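Local atomic coordinates of glucose dehydrogenase (Serratia sp. FS14, PDB entry 7CDY), a protein that belongs to the glucose/sorbosone dehydrogenase family, folds as a six-bladed beta-propeller and carries a bound calcium ion. Residues W15-Q24 and L62-A72; S268-F278 and I319-L330. One frame throughout, in Å; residues are numbered along the deposited sequence.

Contact 1: residues W15-Q24 and L62-A72; sequences WSLAFLPAEQ and LLEVLPAPDFA
Ser16 carries the polar part of this contact, its OG gripped by two residues of 62-72. With OG anti to the backbone N (chi1 -180°), the hydroxyl extends across to the other strand and donates to Glu64 OE1 over 2.7 Å, meeting it from above the carboxylate plane. The same oxygen accepts a nearly straight bond (172°) from Val65 N at 3.0 Å, so a side chain here does what a backbone carbonyl would do within a sheet. Beside it, Leu63 lays CD2 over a face of the Trp15 indole, 3.7 Å from the centroid of the five-membered ring, a CH-pi contact. Further along, Ala18 CB presses on Pro67 CD at 3.3 Å, tighter than usual for two carbons. The far end is mostly apolar: Leu20 CD2 covers one face of Phe71, and Pro21 CD approaches CD1 of that ring to 3.5 Å with the two side chains at about a right angle. The polar Gln24 NE2 lies at the ring edge.

The second shell holds the Glu64 carboxylate: Lys128 forms a salt bridge with OE1, and Leu129 N bonds to OE2, which should keep it in place for Ser16. Leu63 and Glu64 form a classic beta bulge opposite Ser80. A water lies 2.9 Å from Leu17 O and 2.7 Å from Val65 O, between strands that run nearly parallel without direct backbone bonds. Each instead pairs within its own sheet, 15-19 with strand 26-30 and 62-67 with strand 76-84, as expected for the inner strands of adjacent propeller blades.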
loop_
_atom_site.group_PDB
_atom_site.type_symbol
_atom_site.label_atom_id
_atom_site.label_comp_id
_atom_site.label_asym_id
_atom_site.label_seq_id
_atom_site.Cartn_x
_atom_site.Cartn_y
_atom_site.Cartn_z
ATOM N N TRP A 15 -5.004 8.867 -3.084
ATOM C CA TRP A 15 -4.144 7.905 -2.405
ATOM C C TRP A 15 -4.148 6.536 -3.058
ATOM O O TRP A 15 -3.093 5.918 -3.177
ATOM C CB TRP A 15 -4.551 7.775 -0.927
ATOM C CG TRP A 15 -3.431 7.355 0.003
ATOM C CD1 TRP A 15 -2.559 8.184 0.651
ATOM C CD2 TRP A 15 -3.075 6.019 0.376
ATOM N NE1 TRP A 15 -1.682 7.444 1.412
ATOM C CE2 TRP A 15 -1.986 6.113 1.273
ATOM C CE3 TRP A 15 -3.587 4.757 0.066
ATOM C CZ2 TRP A 15 -1.389 4.982 1.851
ATOM C CZ3 TRP A 15 -3.001 3.641 0.641
ATOM C CH2 TRP A 15 -1.910 3.761 1.525
ATOM N N SER A 16 -5.303 6.057 -3.502
ATOM C CA SER A 16 -5.430 4.704 -4.025
ATOM C C SER A 16 -6.355 4.724 -5.227
ATOM O O SER A 16 -7.284 5.530 -5.301
ATOM C CB SER A 16 -6.053 3.786 -2.949
ATOM O OG SER A 16 -6.221 2.432 -3.362
ATOM N N LEU A 17 -6.105 3.818 -6.166
ATOM C CA LEU A 17 -7.065 3.573 -7.232
ATOM C C LEU A 17 -7.231 2.081 -7.442
ATOM O O LEU A 17 -6.334 1.286 -7.163
ATOM C CB LEU A 17 -6.697 4.275 -8.547
ATOM C CG LEU A 17 -5.618 3.637 -9.410
ATOM C CD1 LEU A 17 -6.191 2.654 -10.438
ATOM C CD2 LEU A 17 -4.795 4.713 -10.114
ATOM N N ALA A 18 -8.378 1.723 -8.011
ATOM C CA ALA A 18 -8.666 0.331 -8.317
ATOM C C ALA A 18 -9.603 0.248 -9.509
ATOM O O ALA A 18 -10.601 0.967 -9.578
ATOM C CB ALA A 18 -9.321 -0.369 -7.131
ATOM N N PHE A 19 -9.280 -0.632 -10.445
ATOM C CA PHE A 19 -10.139 -0.829 -11.603
ATOM C C PHE A 19 -11.348 -1.686 -11.253
ATOM O O PHE A 19 -11.253 -2.650 -10.483
ATOM C CB PHE A 19 -9.356 -1.492 -12.734
ATOM C CG PHE A 19 -8.619 -0.515 -13.596
ATOM C CD1 PHE A 19 -7.352 -0.084 -13.248
ATOM C CD2 PHE A 19 -9.202 -0.012 -14.747
ATOM C CE1 PHE A 19 -6.673 0.823 -14.032
ATOM C CE2 PHE A 19 -8.526 0.893 -15.538
ATOM C CZ PHE A 19 -7.262 1.312 -15.180
ATOM N N LEU A 20 -12.493 -1.312 -11.818
ATOM C CA LEU A 20 -13.691 -2.124 -11.834
ATOM C C LEU A 20 -13.715 -2.906 -13.142
ATOM O O LEU A 20 -12.964 -2.589 -14.075
ATOM C CB LEU A 20 -14.917 -1.218 -11.735
ATOM C CG LEU A 20 -15.024 -0.398 -10.444
ATOM C CD1 LEU A 20 -16.370 0.301 -10.403
ATOM C CD2 LEU A 20 -14.844 -1.277 -9.209
ATOM N N PRO A 21 -14.543 -3.953 -13.235
ATOM C CA PRO A 21 -14.525 -4.806 -14.432
ATOM C C PRO A 21 -14.933 -4.068 -15.702
ATOM O O PRO A 21 -15.653 -3.065 -15.670
ATOM C CB PRO A 21 -15.536 -5.910 -14.093
ATOM C CG PRO A 21 -15.567 -5.955 -12.610
ATOM C CD PRO A 21 -15.391 -4.526 -12.174
ATOM N N ALA A 22 -14.450 -4.592 -16.827
ATOM C CA ALA A 22 -14.831 -4.156 -18.178
ATOM C C ALA A 22 -14.502 -2.672 -18.322
ATOM O O ALA A 22 -13.363 -2.273 -18.032
ATOM C CB ALA A 22 -16.269 -4.566 -18.478
ATOM N N GLU A 23 -15.435 -1.834 -18.764
ATOM C CA GLU A 23 -15.225 -0.396 -18.859
ATOM C C GLU A 23 -16.044 0.364 -17.820
ATOM O O GLU A 23 -16.474 1.494 -18.061
ATOM C CB GLU A 23 -15.524 0.108 -20.273
ATOM N N GLN A 24 -16.261 -0.252 -16.654
ATOM C CA GLN A 24 -17.066 0.361 -15.606
ATOM C C GLN A 24 -16.338 1.481 -14.880
ATOM O O GLN A 24 -16.985 2.265 -14.173
ATOM C CB GLN A 24 -17.548 -0.704 -14.627
ATOM C CG GLN A 24 -18.559 -1.648 -15.272
ATOM C CD GLN A 24 -18.710 -2.961 -14.538
ATOM O OE1 GLN A 24 -18.914 -4.009 -15.155
ATOM N NE2 GLN A 24 -18.629 -2.912 -13.217
ATOM N N LEU A 62 -8.517 8.604 4.359
ATOM C CA LEU A 62 -9.006 7.469 3.595
ATOM C C LEU A 62 -7.863 6.991 2.716
ATOM O O LEU A 62 -7.268 7.792 1.981
ATOM C CB LEU A 62 -10.216 7.863 2.744
ATOM C CG LEU A 62 -10.830 6.737 1.913
ATOM C CD1 LEU A 62 -11.361 5.632 2.821
ATOM C CD2 LEU A 62 -11.955 7.291 1.049
ATOM N N LEU A 63 -7.525 5.704 2.834
ATOM C CA LEU A 63 -6.317 5.149 2.236
ATOM C C LEU A 63 -6.659 4.222 1.068
ATOM O O LEU A 63 -7.007 4.717 -0.007
ATOM C CB LEU A 63 -5.417 4.515 3.305
ATOM C CG LEU A 63 -5.086 5.487 4.454
ATOM C CD1 LEU A 63 -4.384 4.771 5.601
ATOM C CD2 LEU A 63 -4.269 6.702 3.996
ATOM N N GLU A 64 -6.560 2.901 1.228
ATOM C CA GLU A 64 -6.710 1.996 0.092
ATOM C C GLU A 64 -8.172 1.747 -0.253
ATOM O O GLU A 64 -9.020 1.623 0.634
ATOM C CB GLU A 64 -6.049 0.641 0.396
ATOM C CG GLU A 64 -5.808 -0.249 -0.829
ATOM C CD GLU A 64 -4.477 0.035 -1.485
ATOM O OE1 GLU A 64 -4.245 1.186 -1.929
ATOM O OE2 GLU A 64 -3.631 -0.885 -1.545
ATOM N N VAL A 65 -8.447 1.605 -1.549
ATOM C CA VAL A 65 -9.691 1.025 -2.046
ATOM C C VAL A 65 -9.338 -0.241 -2.816
ATOM O O VAL A 65 -8.440 -0.233 -3.664
ATOM C CB VAL A 65 -10.503 2.021 -2.899
ATOM C CG1 VAL A 65 -9.706 2.566 -4.097
ATOM C CG2 VAL A 65 -11.806 1.378 -3.367
ATOM N N LEU A 66 -10.025 -1.339 -2.501
ATOM C CA LEU A 66 -9.751 -2.627 -3.135
ATOM C C LEU A 66 -11.044 -3.410 -3.328
ATOM O O LEU A 66 -11.577 -3.999 -2.371
ATOM C CB LEU A 66 -8.731 -3.434 -2.335
ATOM C CG LEU A 66 -8.337 -4.802 -2.906
ATOM C CD1 LEU A 66 -7.928 -4.689 -4.360
ATOM C CD2 LEU A 66 -7.208 -5.445 -2.096
ATOM N N PRO A 67 -11.567 -3.449 -4.547
ATOM C CA PRO A 67 -12.678 -4.354 -4.847
ATOM C C PRO A 67 -12.293 -5.789 -4.541
ATOM O O PRO A 67 -11.139 -6.200 -4.675
ATOM C CB PRO A 67 -12.892 -4.158 -6.350
ATOM C CG PRO A 67 -12.336 -2.781 -6.627
ATOM C CD PRO A 67 -11.175 -2.645 -5.707
ATOM N N ALA A 68 -13.274 -6.553 -4.084
ATOM C CA ALA A 68 -13.046 -7.972 -3.866
ATOM C C ALA A 68 -12.697 -8.649 -5.192
ATOM O O ALA A 68 -13.090 -8.172 -6.268
ATOM C CB ALA A 68 -14.306 -8.617 -3.284
ATOM N N PRO A 69 -11.962 -9.768 -5.152
ATOM C CA PRO A 69 -11.669 -10.481 -6.405
ATOM C C PRO A 69 -12.920 -10.823 -7.191
ATOM O O PRO A 69 -12.897 -10.790 -8.429
ATOM C CB PRO A 69 -10.917 -11.737 -5.935
ATOM C CG PRO A 69 -10.336 -11.357 -4.601
ATOM C CD PRO A 69 -11.312 -10.393 -3.983
ATOM N N ASP A 70 -14.034 -11.092 -6.503
ATOM C CA ASP A 70 -15.301 -11.425 -7.146
ATOM C C ASP A 70 -16.247 -10.233 -7.261
ATOM O O ASP A 70 -17.468 -10.427 -7.261
ATOM C CB ASP A 70 -15.987 -12.604 -6.449
ATOM C CG ASP A 70 -16.442 -12.279 -5.032
ATOM O OD1 ASP A 70 -16.213 -11.150 -4.553
ATOM O OD2 ASP A 70 -17.053 -13.161 -4.378
ATOM N N PHE A 71 -15.707 -9.013 -7.395
ATOM C CA PHE A 71 -16.539 -7.810 -7.450
ATOM C C PHE A 71 -17.648 -7.910 -8.495
ATOM O O PHE A 71 -18.759 -7.426 -8.265
ATOM C CB PHE A 71 -15.668 -6.569 -7.707
ATOM C CG PHE A 71 -16.467 -5.292 -7.876
ATOM C CD1 PHE A 71 -17.002 -4.944 -9.109
ATOM C CD2 PHE A 71 -16.716 -4.463 -6.793
ATOM C CE1 PHE A 71 -17.776 -3.798 -9.262
ATOM C CE2 PHE A 71 -17.482 -3.300 -6.937
ATOM C CZ PHE A 71 -18.016 -2.976 -8.177
ATOM N N ALA A 72 -17.361 -8.494 -9.662
ATOM C CA ALA A 72 -18.385 -8.582 -10.702
ATOM C C ALA A 72 -19.661 -9.213 -10.162
ATOM O O ALA A 72 -20.772 -8.787 -10.506
ATOM C CB ALA A 72 -17.860 -9.375 -11.897
HETATM O O HOH W 1 -6.429 -0.928 -5.334
#

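Contact 2: residues S268-F278 and I319-L330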
loop_
_atom_site.group_PDB
_atom_site.type_symbol
_atom_site.label_atom_id
_atom_site.label_comp_id
_atom_site.label_asym_id
_atom_site.label_seq_id
_atom_site.Cartn_x
_atom_site.Cartn_y
_atom_site.Cartn_z
ATOM N N SER A 268 6.227 4.534 -2.966
ATOM C CA SER A 268 4.784 4.554 -2.759
ATOM C C SER A 268 4.104 3.953 -3.973
ATOM O O SER A 268 4.321 4.413 -5.099
ATOM C CB SER A 268 4.311 5.994 -2.561
ATOM O OG SER A 268 2.956 6.032 -2.160
ATOM N N GLY A 269 3.272 2.938 -3.746
ATOM C CA GLY A 269 2.616 2.283 -4.865
ATOM C C GLY A 269 3.507 1.240 -5.507
ATOM O O GLY A 269 4.735 1.393 -5.553
ATOM N N MET A 270 2.919 0.147 -5.983
ATOM C CA MET A 270 3.718 -0.860 -6.665
ATOM C C MET A 270 2.813 -1.732 -7.516
ATOM O O MET A 270 1.716 -2.103 -7.093
ATOM C CB MET A 270 4.577 -1.709 -5.705
ATOM C CG MET A 270 3.841 -2.831 -4.992
ATOM S SD MET A 270 4.838 -3.781 -3.802
ATOM C CE MET A 270 6.038 -4.588 -4.855
ATOM N N ALA A 271 3.292 -2.052 -8.712
ATOM C CA ALA A 271 2.557 -2.882 -9.660
ATOM C C ALA A 271 3.531 -3.668 -10.522
ATOM O O ALA A 271 4.488 -3.097 -11.053
ATOM C CB ALA A 271 1.660 -2.031 -10.565
ATOM N N PHE A 272 3.277 -4.965 -10.679
ATOM C CA PHE A 272 3.993 -5.802 -11.633
ATOM C C PHE A 272 3.328 -5.690 -13.000
ATOM O O PHE A 272 2.097 -5.720 -13.107
ATOM C CB PHE A 272 3.930 -7.263 -11.194
ATOM C CG PHE A 272 4.629 -7.553 -9.890
ATOM C CD1 PHE A 272 5.982 -7.879 -9.864
ATOM C CD2 PHE A 272 3.924 -7.543 -8.687
ATOM C CE1 PHE A 272 6.614 -8.172 -8.664
ATOM C CE2 PHE A 272 4.555 -7.820 -7.493
ATOM C CZ PHE A 272 5.894 -8.140 -7.478
ATOM N N TYR A 273 4.134 -5.562 -14.055
ATOM C CA TYR A 273 3.589 -5.430 -15.405
ATOM C C TYR A 273 3.545 -6.805 -16.069
ATOM O O TYR A 273 4.588 -7.391 -16.373
ATOM C CB TYR A 273 4.358 -4.416 -16.252
ATOM C CG TYR A 273 3.636 -4.139 -17.552
ATOM C CD1 TYR A 273 2.659 -3.150 -17.627
ATOM C CD2 TYR A 273 3.891 -4.903 -18.691
ATOM C CE1 TYR A 273 1.970 -2.907 -18.810
ATOM C CE2 TYR A 273 3.205 -4.665 -19.884
ATOM C CZ TYR A 273 2.248 -3.671 -19.932
ATOM O OH TYR A 273 1.569 -3.427 -21.109
ATOM N N ASP A 274 2.329 -7.307 -16.296
ATOM C CA ASP A 274 2.093 -8.593 -16.946
ATOM C C ASP A 274 1.175 -8.435 -18.156
ATOM O O ASP A 274 0.463 -9.370 -18.537
ATOM C CB ASP A 274 1.522 -9.601 -15.943
ATOM C CG ASP A 274 1.550 -11.039 -16.453
ATOM O OD1 ASP A 274 2.422 -11.385 -17.279
ATOM O OD2 ASP A 274 0.684 -11.829 -16.012
ATOM N N GLY A 275 1.170 -7.247 -18.763
ATOM C CA GLY A 275 0.343 -6.990 -19.924
ATOM C C GLY A 275 1.016 -7.418 -21.214
ATOM O O GLY A 275 2.152 -7.885 -21.239
ATOM N N GLN A 276 0.279 -7.251 -22.315
ATOM C CA GLN A 276 0.803 -7.543 -23.641
ATOM C C GLN A 276 1.066 -6.301 -24.477
ATOM O O GLN A 276 1.770 -6.394 -25.486
ATOM C CB GLN A 276 -0.158 -8.461 -24.415
ATOM C CG GLN A 276 -0.114 -9.928 -24.003
ATOM C CD GLN A 276 1.299 -10.469 -23.877
ATOM O OE1 GLN A 276 2.124 -10.306 -24.777
ATOM N NE2 GLN A 276 1.581 -11.124 -22.756
ATOM N N ARG A 277 0.523 -5.146 -24.085
ATOM C CA ARG A 277 0.636 -3.962 -24.928
ATOM C C ARG A 277 2.084 -3.510 -25.079
ATOM O O ARG A 277 2.505 -3.114 -26.171
ATOM C CB ARG A 277 -0.221 -2.831 -24.365
ATOM C CG ARG A 277 -0.098 -1.550 -25.152
ATOM C CD ARG A 277 -1.038 -0.490 -24.631
ATOM N NE ARG A 277 -2.425 -0.938 -24.615
ATOM C CZ ARG A 277 -3.257 -0.825 -25.643
ATOM N NH1 ARG A 277 -4.506 -1.258 -25.535
ATOM N NH2 ARG A 277 -2.840 -0.278 -26.778
ATOM N N PHE A 278 2.861 -3.551 -23.994
ATOM C CA PHE A 278 4.246 -3.082 -23.986
ATOM C C PHE A 278 5.130 -4.251 -23.571
ATOM O O PHE A 278 5.495 -4.384 -22.392
ATOM C CB PHE A 278 4.413 -1.877 -23.063
ATOM C CG PHE A 278 3.537 -0.721 -23.433
ATOM C CD1 PHE A 278 3.715 -0.060 -24.642
ATOM C CD2 PHE A 278 2.519 -0.303 -22.591
ATOM C CE1 PHE A 278 2.908 1.001 -24.995
ATOM C CE2 PHE A 278 1.707 0.753 -22.938
ATOM C CZ PHE A 278 1.900 1.411 -24.146
ATOM N N ILE A 319 4.696 10.678 -7.047
ATOM C CA ILE A 319 3.928 9.519 -7.504
ATOM C C ILE A 319 3.510 8.687 -6.294
ATOM O O ILE A 319 4.351 8.093 -5.616
ATOM C CB ILE A 319 4.688 8.689 -8.546
ATOM C CG1 ILE A 319 5.099 9.556 -9.749
ATOM C CG2 ILE A 319 3.834 7.505 -9.003
ATOM C CD1 ILE A 319 3.968 10.381 -10.352
ATOM N N ARG A 320 2.204 8.661 -6.028
ATOM C CA ARG A 320 1.632 8.046 -4.839
ATOM C C ARG A 320 1.115 6.634 -5.081
ATOM O O ARG A 320 1.159 5.789 -4.170
ATOM C CB ARG A 320 0.475 8.928 -4.349
ATOM C CG ARG A 320 -0.516 8.302 -3.362
ATOM C CD ARG A 320 0.064 8.059 -1.970
ATOM N NE ARG A 320 0.344 9.292 -1.240
ATOM C CZ ARG A 320 1.080 9.347 -0.133
ATOM N NH1 ARG A 320 1.615 8.244 0.374
ATOM N NH2 ARG A 320 1.298 10.511 0.461
ATOM N N GLU A 321 0.618 6.353 -6.281
ATOM C CA GLU A 321 -0.064 5.094 -6.562
ATOM C C GLU A 321 0.320 4.632 -7.955
ATOM O O GLU A 321 0.506 5.459 -8.855
ATOM C CB GLU A 321 -1.593 5.291 -6.509
ATOM C CG GLU A 321 -2.442 4.060 -6.916
ATOM C CD GLU A 321 -2.401 2.944 -5.877
ATOM O OE1 GLU A 321 -1.295 2.510 -5.492
ATOM O OE2 GLU A 321 -3.479 2.481 -5.439
ATOM N N VAL A 322 0.472 3.315 -8.116
ATOM C CA VAL A 322 0.769 2.688 -9.402
ATOM C C VAL A 322 -0.084 1.437 -9.534
ATOM O O VAL A 322 -0.038 0.561 -8.662
ATOM C CB VAL A 322 2.246 2.252 -9.474
ATOM C CG1 VAL A 322 2.571 1.769 -10.876
ATOM C CG2 VAL A 322 3.193 3.368 -9.052
ATOM N N ARG A 323 -0.831 1.323 -10.632
ATOM C CA ARG A 323 -1.565 0.091 -10.906
ATOM C C ARG A 323 -1.379 -0.295 -12.364
ATOM O O ARG A 323 -1.297 0.567 -13.243
ATOM C CB ARG A 323 -3.072 0.206 -10.599
ATOM C CG ARG A 323 -3.414 0.535 -9.158
ATOM C CD ARG A 323 -3.225 -0.647 -8.183
ATOM N NE ARG A 323 -3.402 -0.168 -6.813
ATOM C CZ ARG A 323 -3.087 -0.826 -5.700
ATOM N NH1 ARG A 323 -2.572 -2.050 -5.752
ATOM N NH2 ARG A 323 -3.291 -0.228 -4.529
ATOM N N SER A 324 -1.318 -1.601 -12.618
ATOM C CA SER A 324 -1.248 -2.107 -13.985
ATOM C C SER A 324 -2.671 -2.321 -14.481
ATOM O O SER A 324 -3.409 -3.143 -13.924
ATOM C CB SER A 324 -0.453 -3.414 -14.018
ATOM O OG SER A 324 -0.236 -3.868 -15.348
ATOM N N GLY A 325 -3.061 -1.572 -15.514
ATOM C CA GLY A 325 -4.423 -1.604 -16.006
ATOM C C GLY A 325 -4.692 -2.781 -16.920
ATOM O O GLY A 325 -3.797 -3.293 -17.593
ATOM N N PRO A 326 -5.948 -3.233 -16.966
ATOM C CA PRO A 326 -6.293 -4.341 -17.873
ATOM C C PRO A 326 -6.077 -4.023 -19.343
ATOM O O PRO A 326 -5.995 -4.952 -20.156
ATOM C CB PRO A 326 -7.772 -4.617 -17.557
ATOM C CG PRO A 326 -8.275 -3.356 -16.915
ATOM C CD PRO A 326 -7.097 -2.794 -16.157
ATOM N N ASP A 327 -5.974 -2.745 -19.707
ATOM C CA ASP A 327 -5.733 -2.323 -21.079
ATOM C C ASP A 327 -4.256 -2.294 -21.446
ATOM O O ASP A 327 -3.919 -1.908 -22.570
ATOM C CB ASP A 327 -6.343 -0.936 -21.319
ATOM C CG ASP A 327 -5.801 0.120 -20.365
ATOM O OD1 ASP A 327 -4.938 -0.211 -19.522
ATOM O OD2 ASP A 327 -6.231 1.292 -20.464
ATOM N N GLY A 328 -3.370 -2.667 -20.526
ATOM C CA GLY A 328 -1.952 -2.684 -20.795
ATOM C C GLY A 328 -1.202 -1.405 -20.487
ATOM O O GLY A 328 -0.000 -1.344 -20.758
ATOM N N TYR A 329 -1.862 -0.383 -19.948
ATOM C CA TYR A 329 -1.195 0.840 -19.520
ATOM C C TYR A 329 -1.016 0.839 -18.006
ATOM O O TYR A 329 -1.694 0.111 -17.279
ATOM C CB TYR A 329 -2.013 2.073 -19.918
ATOM C CG TYR A 329 -2.003 2.390 -21.395
ATOM C CD1 TYR A 329 -2.946 1.829 -22.249
ATOM C CD2 TYR A 329 -1.058 3.251 -21.932
ATOM C CE1 TYR A 329 -2.949 2.124 -23.600
ATOM C CE2 TYR A 329 -1.049 3.550 -23.283
ATOM C CZ TYR A 329 -1.995 2.979 -24.108
ATOM O OH TYR A 329 -1.985 3.279 -25.454
ATOM N N LEU A 330 -0.084 1.665 -17.537
ATOM C CA LEU A 330 0.031 1.936 -16.111
ATOM C C LEU A 330 -0.831 3.136 -15.762
ATOM O O LEU A 330 -0.977 4.065 -16.558
ATOM C CB LEU A 330 1.479 2.238 -15.726
ATOM C CG LEU A 330 2.488 1.106 -15.858
ATOM C CD1 LEU A 330 3.874 1.627 -15.538
ATOM C CD2 LEU A 330 2.127 -0.039 -14.927
HETATM O O HOH W 2 1.124 5.520 -0.152
HETATM O O HOH W 3 0.004 0.213 -5.853
HETATM O O HOH W 4 -0.623 -3.462 -7.729
HETATM O O HOH W 5 -0.255 -6.581 -15.588
#
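One face of the Tyr329 ring receives Arg277 CD, 3.8 Å from the centroid, and the edge of Phe278, whose plane stands at 80° in a T-shaped pair. Asp327 OD1 lies at the tyrosine edge, and Lys343 adds a cation-pi contact. Arg277 CG lies over the centre of one Phe278 face. The cluster sits where the inner strands of two beta-propeller blades, 268-273 and 319-324, run out into loops. A bend at chi3 (-56°) turns the Arg277 guanidinium over Tyr329 CE1, its plane 22° from the ring, while NE donates at its edge to Asp327 O over 2.7 Å. Tyr273 has Gly275 N over one face and donates from OH to Gly328 O, near the ring plane, at 2.6 Å; OH also accepts from Phe278 N. An Asx turn links Tyr329 N to Asp327 OD1, and Tyr331 OH bonds to Asp327 OD2.

Between the strands, Ala271 CB packs against Val322 CG1, and Gly269 lets the backbones close to 4.2 Å between its CA and that of Glu321. Ser268 OG donates to Arg320 O at 2.7 Å. Asp335 forms a salt bridge with Arg320 NH2, while a water accepts from Arg320 NH1 and donates to Ser268 OG, 2.8 Å from each.

In the fold
From the N terminus, strand 3-19 first enters contact 1 through 15-24, and the chain completes the rest of that blade before 62-72 closes a loop of 37 intervening residues. The rest of the sheet that 62-67 begins and two four-stranded sheets lead to 268-278, which strands 284-289, 294-301 and 304-311 separate from 319-330, where contact 2 closes. The two loops are in series, neither nesting nor crossing. Spatially they meet, because strand 3-19 also pairs with 339-345 and so joins the two ends of the chain, shutting the propeller ring. Leu17 N probably bonds to Glu321 OE2, and a Glu64-Arg323 salt bridge links the contacts, tying the inner strands of three neighbouring blades together.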